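Local coordinates for predicted protein (Acinetobacter sp. RUH2624, PDB 4MEA) that probably hydrolyses epoxides as a secreted epoxide hydrolase of the Cif family, built on the alpha/beta hydrolase fold and regarded as a virulence factor, at residues 165-170 against 245-250; 159-164 against 282-287; 132-137 against 241-246. All blocks are in the same frame, centred on the assembly; numbering follows the deposited sequence.

Interaction 1 of 3, residues 165-170 against 245-250; sequences AMFEYP and SHADSI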
loop_
_atom_site.group_PDB
_atom_site.type_symbol
_atom_site.label_atom_id
_atom_site.label_comp_id
_atom_site.label_asym_id
_atom_site.label_seq_id
_atom_site.Cartn_x
_atom_site.Cartn_y
_atom_site.Cartn_z
ATOM N N ALA A 165 8.397 -13.852 -6.323
ATOM C CA ALA A 165 8.916 -12.834 -5.410
ATOM C C ALA A 165 7.966 -11.634 -5.272
ATOM O O ALA A 165 8.055 -10.856 -4.319
ATOM C CB ALA A 165 10.309 -12.384 -5.839
ATOM N N MET A 166 7.046 -11.493 -6.217
ATOM C CA MET A 166 6.072 -10.410 -6.153
ATOM C C MET A 166 5.068 -10.674 -5.025
ATOM O O MET A 166 4.339 -9.775 -4.598
ATOM C CB MET A 166 5.374 -10.244 -7.512
ATOM C CG MET A 166 4.604 -8.944 -7.700
ATOM S SD MET A 166 4.110 -8.715 -9.435
ATOM C CE MET A 166 5.578 -7.914 -10.103
ATOM N N PHE A 167 5.039 -11.918 -4.545
ATOM C CA PHE A 167 4.237 -12.284 -3.386
ATOM C C PHE A 167 5.023 -12.044 -2.096
ATOM O O PHE A 167 4.571 -12.402 -0.997
ATOM C CB PHE A 167 3.835 -13.761 -3.454
ATOM C CG PHE A 167 2.806 -14.065 -4.509
ATOM C CD1 PHE A 167 1.864 -13.121 -4.869
ATOM C CD2 PHE A 167 2.783 -15.302 -5.136
ATOM C CE1 PHE A 167 0.905 -13.401 -5.844
ATOM C CE2 PHE A 167 1.824 -15.595 -6.108
ATOM C CZ PHE A 167 0.889 -14.643 -6.461
ATOM N N GLU A 168 6.203 -11.447 -2.233
ATOM C CA GLU A 168 7.100 -11.266 -1.090
ATOM C C GLU A 168 7.574 -9.825 -0.881
ATOM O O GLU A 168 7.966 -9.462 0.231
ATOM C CB GLU A 168 8.304 -12.204 -1.216
ATOM C CG GLU A 168 7.920 -13.677 -1.160
ATOM C CD GLU A 168 9.031 -14.591 -1.640
ATOM O OE1 GLU A 168 10.086 -14.076 -2.070
ATOM O OE2 GLU A 168 8.845 -15.827 -1.593
ATOM N N TYR A 169 7.546 -8.997 -1.925
ATOM C CA TYR A 169 8.042 -7.620 -1.762
ATOM C C TYR A 169 7.298 -6.958 -0.614
ATOM O O TYR A 169 6.066 -6.982 -0.576
ATOM C CB TYR A 169 7.888 -6.791 -3.046
ATOM C CG TYR A 169 8.563 -7.398 -4.256
ATOM C CD1 TYR A 169 9.849 -7.931 -4.171
ATOM C CD2 TYR A 169 7.904 -7.453 -5.483
ATOM C CE1 TYR A 169 10.462 -8.498 -5.284
ATOM C CE2 TYR A 169 8.495 -8.027 -6.588
ATOM C CZ TYR A 169 9.772 -8.543 -6.487
ATOM O OH TYR A 169 10.352 -9.098 -7.597
ATOM N N PRO A 170 8.041 -6.365 0.334
ATOM C CA PRO A 170 7.437 -5.848 1.565
ATOM C C PRO A 170 6.665 -4.537 1.374
ATOM O O PRO A 170 7.018 -3.703 0.532
ATOM C CB PRO A 170 8.643 -5.636 2.486
ATOM C CG PRO A 170 9.777 -5.379 1.566
ATOM C CD PRO A 170 9.508 -6.200 0.318
ATOM N N SER A 245 -4.503 -8.424 -11.875
ATOM C CA SER A 245 -4.148 -9.608 -12.644
ATOM C C SER A 245 -2.754 -10.152 -12.342
ATOM O O SER A 245 -2.325 -11.113 -12.974
ATOM C CB SER A 245 -4.248 -9.315 -14.144
ATOM O OG SER A 245 -5.594 -9.226 -14.570
ATOM N N HIS A 246 -2.039 -9.542 -11.402
ATOM C CA HIS A 246 -0.653 -9.955 -11.145
ATOM C C HIS A 246 -0.519 -11.407 -10.644
ATOM O O HIS A 246 0.450 -12.096 -10.979
ATOM C CB HIS A 246 0.063 -8.976 -10.200
ATOM C CG HIS A 246 0.847 -7.904 -10.908
ATOM N ND1 HIS A 246 1.037 -6.648 -10.376
ATOM C CD2 HIS A 246 1.511 -7.914 -12.090
ATOM C CE1 HIS A 246 1.768 -5.922 -11.206
ATOM N NE2 HIS A 246 2.074 -6.667 -12.253
ATOM N N ALA A 247 -1.473 -11.880 -9.847
ATOM C CA ALA A 247 -1.370 -13.245 -9.348
ATOM C C ALA A 247 -1.425 -14.202 -10.537
ATOM O O ALA A 247 -0.706 -15.200 -10.571
ATOM C CB ALA A 247 -2.464 -13.555 -8.332
ATOM N N ASP A 248 -2.251 -13.868 -11.528
ATOM C CA ASP A 248 -2.327 -14.644 -12.766
ATOM C C ASP A 248 -1.029 -14.595 -13.565
ATOM O O ASP A 248 -0.539 -15.623 -14.036
ATOM C CB ASP A 248 -3.458 -14.131 -13.654
ATOM C CG ASP A 248 -4.817 -14.604 -13.200
ATOM O OD1 ASP A 248 -4.875 -15.522 -12.359
ATOM O OD2 ASP A 248 -5.828 -14.064 -13.701
ATOM N N SER A 249 -0.491 -13.390 -13.737
ATOM C CA SER A 249 0.741 -13.199 -14.487
ATOM C C SER A 249 1.875 -13.965 -13.824
ATOM O O SER A 249 2.747 -14.510 -14.496
ATOM C CB SER A 249 1.092 -11.702 -14.576
ATOM O OG SER A 249 0.071 -10.968 -15.252
ATOM N N ILE A 250 1.857 -14.001 -12.494
ATOM C CA ILE A 250 2.898 -14.687 -11.741
ATOM C C ILE A 250 2.856 -16.173 -12.039
ATOM O O ILE A 250 3.881 -16.789 -12.342
ATOM C CB ILE A 250 2.741 -14.453 -10.225
ATOM C CG1 ILE A 250 3.145 -13.013 -9.882
ATOM C CG2 ILE A 250 3.574 -15.471 -9.437
ATOM C CD1 ILE A 250 2.660 -12.530 -8.526
#
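Met166 and Phe167, neighbours at the end of a 3-10 turn, reach the first turn of helix 246-258 through a sulfur-aromatic contact and a CH-pi contact. The Met166 side chain meets His246 at about a right angle: SD sits over the middle of the imidazole, 3.7 Å from the ring centroid and 11° off the ring normal, a Met-aromatic contact. With CG trans to the backbone N (chi1 -165°) and chi2 also extended, the thioether is carried straight out to that ring. The side chains of Phe167 and Ile250 point at each other from the two segments. Here the isoleucine methyl CD1 lies over the phenyl face, 3.6 Å from its centroid and displaced toward the rim on the side of CE1, which is 3.3 Å from CD1; this is a CH-pi contact. The same methyl also touches Met166 CB at 3.7 Å, so CD1 fills the angle between the two side chains. Ala247 lies instead at the edge of the phenyl ring, its CB 4.0 Å from Phe167 CZ. Across the dimer, Phe167 packs on Thr173 of the second subunit, and Tyr172 of that subunit packs on His246. The contact between the two segments is therefore apolar and dispersive, with the imidazole offering its face to sulfur while His246 NE2 is hydrogen-bonded to Thr138, a bond that should help fix the rotation of the ring.

Interaction 2 of 3, residues 159-164 against 282-287; sequences SPIPDR and KEMRAR
Glu283 reaches from helix 279-288 to the backbone of Ile161, and Arg287, one turn on, meets Asp163 and Arg164. Among the hydrogen bonds, Ile161 N donates to the syn lone pair of Glu283 OE1 over 3.1 Å, with a bent angle of 141°. The glutamate chain is extended, CG lying opposite the backbone N (chi1 179°), which takes the carboxylate across to the loop. Its other oxygen, OE2, is only 2.5 Å from Ile161 O, a separation suggesting that the acid probably carries a proton. Asp163 OD1 lies 3.2 Å from Glu283 OE2, and two acids this close would probably favour such protonation. The charged contacts continue with a salt bridge of 3.0 Å from Arg287 NH1 to Asp163 OD2; the oxygen lies close to the guanidinium plane, whereas the nitrogen stands above the carboxylate plane. Arg287 NH1 also pairs with Glu254, which in addition accepts from Arg164 N. Stacking brings the guanidinium groups of Arg164 and Arg287 face to face, centres 3.6 Å apart and planes 4° from parallel, a like-charge pair with Asp163 and Glu254 close by. Apolar contact is limited to Ile161 CD1 against Met284 CG at 4.0 Å. Helix 279-288, packed here against the loop after strand 151-157, is the crossover helix of a beta-alpha-beta unit between parallel strands 267-272 and 295-300, as in the alpha/beta hydrolase fold.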
loop_
_atom_site.group_PDB
_atom_site.type_symbol
_atom_site.label_atom_id
_atom_site.label_comp_id
_atom_site.label_asym_id
_atom_site.label_seq_id
_atom_site.Cartn_x
_atom_site.Cartn_y
_atom_site.Cartn_z
ATOM N N SER A 159 11.561 -2.206 -13.396
ATOM C CA SER A 159 10.565 -2.977 -12.640
ATOM C C SER A 159 10.779 -4.487 -12.705
ATOM O O SER A 159 11.306 -5.012 -13.689
ATOM C CB SER A 159 9.140 -2.657 -13.108
ATOM O OG SER A 159 8.817 -1.306 -12.862
ATOM N N PRO A 160 10.362 -5.195 -11.651
ATOM C CA PRO A 160 10.471 -6.653 -11.683
ATOM C C PRO A 160 9.511 -7.234 -12.716
ATOM O O PRO A 160 8.467 -6.644 -12.997
ATOM C CB PRO A 160 10.040 -7.066 -10.270
ATOM C CG PRO A 160 9.183 -5.940 -9.787
ATOM C CD PRO A 160 9.796 -4.705 -10.378
ATOM N N ILE A 161 9.898 -8.364 -13.296
ATOM C CA ILE A 161 8.993 -9.190 -14.075
ATOM C C ILE A 161 8.214 -9.999 -13.043
ATOM O O ILE A 161 8.801 -10.529 -12.102
ATOM C CB ILE A 161 9.787 -10.147 -15.000
ATOM C CG1 ILE A 161 10.622 -9.346 -16.006
ATOM C CG2 ILE A 161 8.854 -11.124 -15.715
ATOM C CD1 ILE A 161 11.795 -10.119 -16.615
ATOM N N PRO A 162 6.885 -10.073 -13.189
ATOM C CA PRO A 162 6.100 -10.865 -12.238
ATOM C C PRO A 162 6.648 -12.280 -12.033
ATOM O O PRO A 162 6.850 -13.025 -12.987
ATOM C CB PRO A 162 4.721 -10.922 -12.902
ATOM C CG PRO A 162 4.627 -9.597 -13.606
ATOM C CD PRO A 162 6.028 -9.353 -14.149
ATOM N N ASP A 163 6.902 -12.628 -10.780
ATOM C CA ASP A 163 7.259 -13.991 -10.418
ATOM C C ASP A 163 6.906 -14.175 -8.948
ATOM O O ASP A 163 6.239 -13.314 -8.367
ATOM C CB ASP A 163 8.733 -14.335 -10.751
ATOM C CG ASP A 163 9.735 -13.804 -9.718
ATOM O OD1 ASP A 163 9.400 -12.892 -8.946
ATOM O OD2 ASP A 163 10.881 -14.303 -9.693
ATOM N N ARG A 164 7.324 -15.293 -8.359
ATOM C CA ARG A 164 6.912 -15.653 -7.003
ATOM C C ARG A 164 7.333 -14.582 -6.000
ATOM O O ARG A 164 6.709 -14.422 -4.946
ATOM C CB ARG A 164 7.524 -17.002 -6.607
ATOM C CG ARG A 164 9.034 -16.939 -6.506
ATOM C CD ARG A 164 9.705 -18.302 -6.481
ATOM N NE ARG A 164 11.155 -18.146 -6.355
ATOM C CZ ARG A 164 12.032 -19.132 -6.489
ATOM N NH1 ARG A 164 11.608 -20.361 -6.758
ATOM N NH2 ARG A 164 13.335 -18.886 -6.362
ATOM N N LYS A 282 19.002 -8.870 -10.124
ATOM C CA LYS A 282 19.135 -10.138 -9.424
ATOM C C LYS A 282 18.116 -11.159 -9.905
ATOM O O LYS A 282 18.426 -12.343 -10.032
ATOM C CB LYS A 282 18.979 -9.932 -7.913
ATOM C CG LYS A 282 20.065 -9.078 -7.294
ATOM C CD LYS A 282 19.856 -8.961 -5.785
ATOM C CE LYS A 282 20.897 -8.048 -5.161
ATOM N NZ LYS A 282 20.743 -7.973 -3.678
ATOM N N GLU A 283 16.896 -10.696 -10.165
ATOM C CA GLU A 283 15.817 -11.589 -10.557
ATOM C C GLU A 283 16.119 -12.283 -11.876
ATOM O O GLU A 283 16.045 -13.508 -11.963
ATOM C CB GLU A 283 14.483 -10.839 -10.673
ATOM C CG GLU A 283 13.317 -11.752 -11.106
ATOM C CD GLU A 283 12.059 -10.978 -11.486
ATOM O OE1 GLU A 283 12.166 -9.782 -11.815
ATOM O OE2 GLU A 283 10.960 -11.572 -11.466
ATOM N N MET A 284 16.446 -11.500 -12.906
ATOM C CA MET A 284 16.735 -12.075 -14.222
ATOM C C MET A 284 17.943 -13.019 -14.186
ATOM O O MET A 284 17.887 -14.112 -14.725
ATOM C CB MET A 284 16.924 -10.986 -15.286
ATOM C CG MET A 284 15.632 -10.277 -15.682
ATOM S SD MET A 284 15.918 -9.060 -16.977
ATOM C CE MET A 284 16.308 -10.125 -18.372
ATOM N N ARG A 285 19.028 -12.599 -13.544
ATOM C CA ARG A 285 20.198 -13.458 -13.422
ATOM C C ARG A 285 19.840 -14.796 -12.769
ATOM O O ARG A 285 20.209 -15.852 -13.279
ATOM C CB ARG A 285 21.323 -12.759 -12.645
ATOM C CG ARG A 285 22.596 -13.590 -12.523
ATOM C CD ARG A 285 23.795 -12.718 -12.215
ATOM N NE ARG A 285 23.546 -11.834 -11.081
ATOM C CZ ARG A 285 23.519 -10.505 -11.154
ATOM N NH1 ARG A 285 23.734 -9.893 -12.316
ATOM N NH2 ARG A 285 23.285 -9.787 -10.062
ATOM N N ALA A 286 19.104 -14.750 -11.658
ATOM C CA ALA A 286 18.801 -15.956 -10.878
ATOM C C ALA A 286 17.798 -16.892 -11.543
ATOM O O ALA A 286 17.861 -18.102 -11.352
ATOM C CB ALA A 286 18.309 -15.587 -9.477
ATOM N N ARG A 287 16.865 -16.340 -12.314
ATOM C CA ARG A 287 15.695 -17.120 -12.711
ATOM C C ARG A 287 15.285 -17.100 -14.182
ATOM O O ARG A 287 14.589 -18.013 -14.627
ATOM C CB ARG A 287 14.496 -16.713 -11.856
ATOM C CG ARG A 287 14.799 -16.755 -10.374
ATOM C CD ARG A 287 13.544 -16.956 -9.584
ATOM N NE ARG A 287 12.885 -18.213 -9.928
ATOM C CZ ARG A 287 11.569 -18.353 -9.992
ATOM N NH1 ARG A 287 10.789 -17.304 -9.760
ATOM N NH2 ARG A 287 11.031 -19.525 -10.305
#

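Interaction 3 of 3, residues 132-137 against 241-246; sequences SHDLGN and GYYRSH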
loop_
_atom_site.group_PDB
_atom_site.type_symbol
_atom_site.label_atom_id
_atom_site.label_comp_id
_atom_site.label_asym_id
_atom_site.label_seq_id
_atom_site.Cartn_x
_atom_site.Cartn_y
_atom_site.Cartn_z
ATOM N N SER A 132 11.265 -2.915 -22.907
ATOM C CA SER A 132 10.094 -2.806 -22.037
ATOM C C SER A 132 10.430 -2.077 -20.728
ATOM O O SER A 132 11.562 -2.154 -20.258
ATOM C CB SER A 132 9.565 -4.216 -21.752
ATOM O OG SER A 132 8.569 -4.211 -20.756
ATOM N N HIS A 133 9.450 -1.374 -20.151
ATOM C CA HIS A 133 9.647 -0.641 -18.893
ATOM C C HIS A 133 8.432 -0.762 -17.972
ATOM O O HIS A 133 7.297 -0.731 -18.442
ATOM C CB HIS A 133 9.935 0.843 -19.177
ATOM C CG HIS A 133 10.178 1.670 -17.945
ATOM N ND1 HIS A 133 9.305 2.650 -17.523
ATOM C CD2 HIS A 133 11.211 1.686 -17.067
ATOM C CE1 HIS A 133 9.781 3.225 -16.432
ATOM N NE2 HIS A 133 10.935 2.658 -16.133
ATOM N N ASP A 134 8.673 -0.885 -16.664
ATOM C CA ASP A 134 7.582 -0.889 -15.684
ATOM C C ASP A 134 6.553 -1.970 -16.048
ATOM O O ASP A 134 6.933 -3.116 -16.294
ATOM C CB ASP A 134 6.940 0.502 -15.603
ATOM C CG ASP A 134 6.089 0.692 -14.357
ATOM O OD1 ASP A 134 6.598 1.275 -13.373
ATOM O OD2 ASP A 134 4.907 0.280 -14.355
ATOM N N LEU A 135 5.268 -1.617 -16.085
ATOM C CA LEU A 135 4.214 -2.593 -16.390
ATOM C C LEU A 135 4.422 -3.291 -17.741
ATOM O O LEU A 135 3.862 -4.356 -17.984
ATOM C CB LEU A 135 2.827 -1.950 -16.351
ATOM C CG LEU A 135 2.100 -1.810 -15.013
ATOM C CD1 LEU A 135 0.686 -1.255 -15.263
ATOM C CD2 LEU A 135 2.040 -3.130 -14.255
ATOM N N GLY A 136 5.215 -2.692 -18.619
ATOM C CA GLY A 136 5.593 -3.383 -19.842
ATOM C C GLY A 136 6.203 -4.733 -19.490
ATOM O O GLY A 136 6.028 -5.712 -20.215
ATOM N N ASN A 137 6.920 -4.777 -18.366
ATOM C CA ASN A 137 7.583 -6.000 -17.907
ATOM C C ASN A 137 6.578 -7.039 -17.434
ATOM O O ASN A 137 6.848 -8.247 -17.456
ATOM C CB ASN A 137 8.563 -5.689 -16.772
ATOM C CG ASN A 137 9.706 -4.813 -17.211
ATOM O OD1 ASN A 137 9.810 -4.457 -18.385
ATOM N ND2 ASN A 137 10.580 -4.456 -16.268
ATOM N N GLY A 241 -6.148 -2.870 -13.479
ATOM C CA GLY A 241 -6.377 -4.238 -13.926
ATOM C C GLY A 241 -5.082 -5.048 -13.995
ATOM O O GLY A 241 -5.075 -6.239 -13.674
ATOM N N TYR A 242 -3.983 -4.414 -14.418
ATOM C CA TYR A 242 -2.689 -5.104 -14.464
ATOM C C TYR A 242 -2.325 -5.592 -13.079
ATOM O O TYR A 242 -1.769 -6.680 -12.919
ATOM C CB TYR A 242 -1.580 -4.198 -15.031
ATOM C CG TYR A 242 -1.739 -3.950 -16.515
ATOM C CD1 TYR A 242 -1.124 -4.782 -17.446
ATOM C CD2 TYR A 242 -2.536 -2.910 -16.982
ATOM C CE1 TYR A 242 -1.277 -4.570 -18.811
ATOM C CE2 TYR A 242 -2.708 -2.698 -18.346
ATOM C CZ TYR A 242 -2.075 -3.533 -19.253
ATOM O OH TYR A 242 -2.240 -3.333 -20.607
ATOM N N TYR A 243 -2.673 -4.790 -12.070
ATOM C CA TYR A 243 -2.333 -5.121 -10.696
ATOM C C TYR A 243 -3.242 -6.205 -10.120
ATOM O O TYR A 243 -2.763 -7.120 -9.441
ATOM C CB TYR A 243 -2.268 -3.855 -9.818
ATOM C CG TYR A 243 -1.111 -2.970 -10.228
ATOM C CD1 TYR A 243 0.155 -3.148 -9.673
ATOM C CD2 TYR A 243 -1.266 -1.997 -11.217
ATOM C CE1 TYR A 243 1.235 -2.360 -10.074
ATOM C CE2 TYR A 243 -0.188 -1.203 -11.626
ATOM C CZ TYR A 243 1.055 -1.389 -11.048
ATOM O OH TYR A 243 2.126 -0.612 -11.444
ATOM N N ARG A 244 -4.541 -6.125 -10.408
ATOM C CA ARG A 244 -5.476 -7.198 -10.032
ATOM C C ARG A 244 -5.061 -8.517 -10.674
ATOM O O ARG A 244 -5.245 -9.598 -10.098
ATOM C CB ARG A 244 -6.909 -6.869 -10.481
ATOM C CG ARG A 244 -7.514 -5.665 -9.816
ATOM C CD ARG A 244 -8.994 -5.489 -10.199
ATOM N NE ARG A 244 -9.217 -5.045 -11.577
ATOM C CZ ARG A 244 -9.158 -3.778 -11.987
ATOM N NH1 ARG A 244 -8.833 -2.810 -11.138
ATOM N NH2 ARG A 244 -9.406 -3.478 -13.259
ATOM N N SER A 245 -4.503 -8.424 -11.875
ATOM C CA SER A 245 -4.148 -9.608 -12.644
ATOM C C SER A 245 -2.754 -10.152 -12.342
ATOM O O SER A 245 -2.325 -11.113 -12.974
ATOM C CB SER A 245 -4.248 -9.315 -14.144
ATOM O OG SER A 245 -5.594 -9.226 -14.570
ATOM N N HIS A 246 -2.039 -9.542 -11.402
ATOM C CA HIS A 246 -0.653 -9.955 -11.145
ATOM C C HIS A 246 -0.519 -11.407 -10.644
ATOM O O HIS A 246 0.450 -12.096 -10.979
ATOM C CB HIS A 246 0.063 -8.976 -10.200
ATOM C CG HIS A 246 0.847 -7.904 -10.908
ATOM N ND1 HIS A 246 1.037 -6.648 -10.376
ATOM C CD2 HIS A 246 1.511 -7.914 -12.090
ATOM C CE1 HIS A 246 1.768 -5.922 -11.206
ATOM N NE2 HIS A 246 2.074 -6.667 -12.253
#
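The tight turn between strand 128-133 and helix 136-146 is the nucleophile elbow of the alpha/beta hydrolase fold, and its Leu135 packs against the end of helix 233-244. A type II' turn runs from His133 to Gly136, closed by Gly136 N to His133 O, with Asp134 at the strained corner (phi 55°, psi -130°). On the 132-137 side, Leu135 carries nearly all the contact. Its CD1 branch lies between the two tyrosines, 3.7 Å from Tyr242 CB and 3.7 Å from Tyr243 CE2, meeting each ring obliquely. The CD2 branch reaches the hydroxyl end of Tyr243, 3.8 Å from its CZ, and comes within 4.1 Å of His246 NE2. With CG placed opposite the carbonyl carbon, both methyls face the helix. Tyr242 OH is hydrogen-bonded to Pro93 O, which fixes the far end of that ring. Asp134 takes part more loosely: its OD2 lies 4.1 Å from Tyr243 OH. That same oxygen accepts from Leu135 N over 2.6 Å, on the anti side and 26° out of the carboxylate plane, and also from Phe67 N, while OD1 is hydrogen-bonded to His305 NE2. Two backbone N-H groups on one carboxylate oxygen and a histidine on the other match the nucleophile, oxyanion hole and histidine of epoxide hydrolases, so Asp134 is probably the catalytic nucleophile.

Overall arrangement
The three contacts gather around the loop that follows strand 151-157. Interactions 1 and 2 use consecutive parts of it, their centres about 11 Å apart, and touch where Ile250 CG1 packs 3.5 Å from Asp163 O and Tyr169 OH lies 3.4 Å from Pro160 CB. Interaction 3, centred about 10 Å from interaction 1, shares His246 with it, at the junction of helices 233-244 and 246-258. Interactions 2 and 3 are linked by a probable hydrogen bond from Asn137 ND2 to Ser159 O, 2.7 Å long. Interaction 3 contains the probable nucleophile, Asp134, whose partner His305 lies outside it; interaction 1 is centred farther from the chain centre (about 17 Å against 8 Å), and both touch the second subunit.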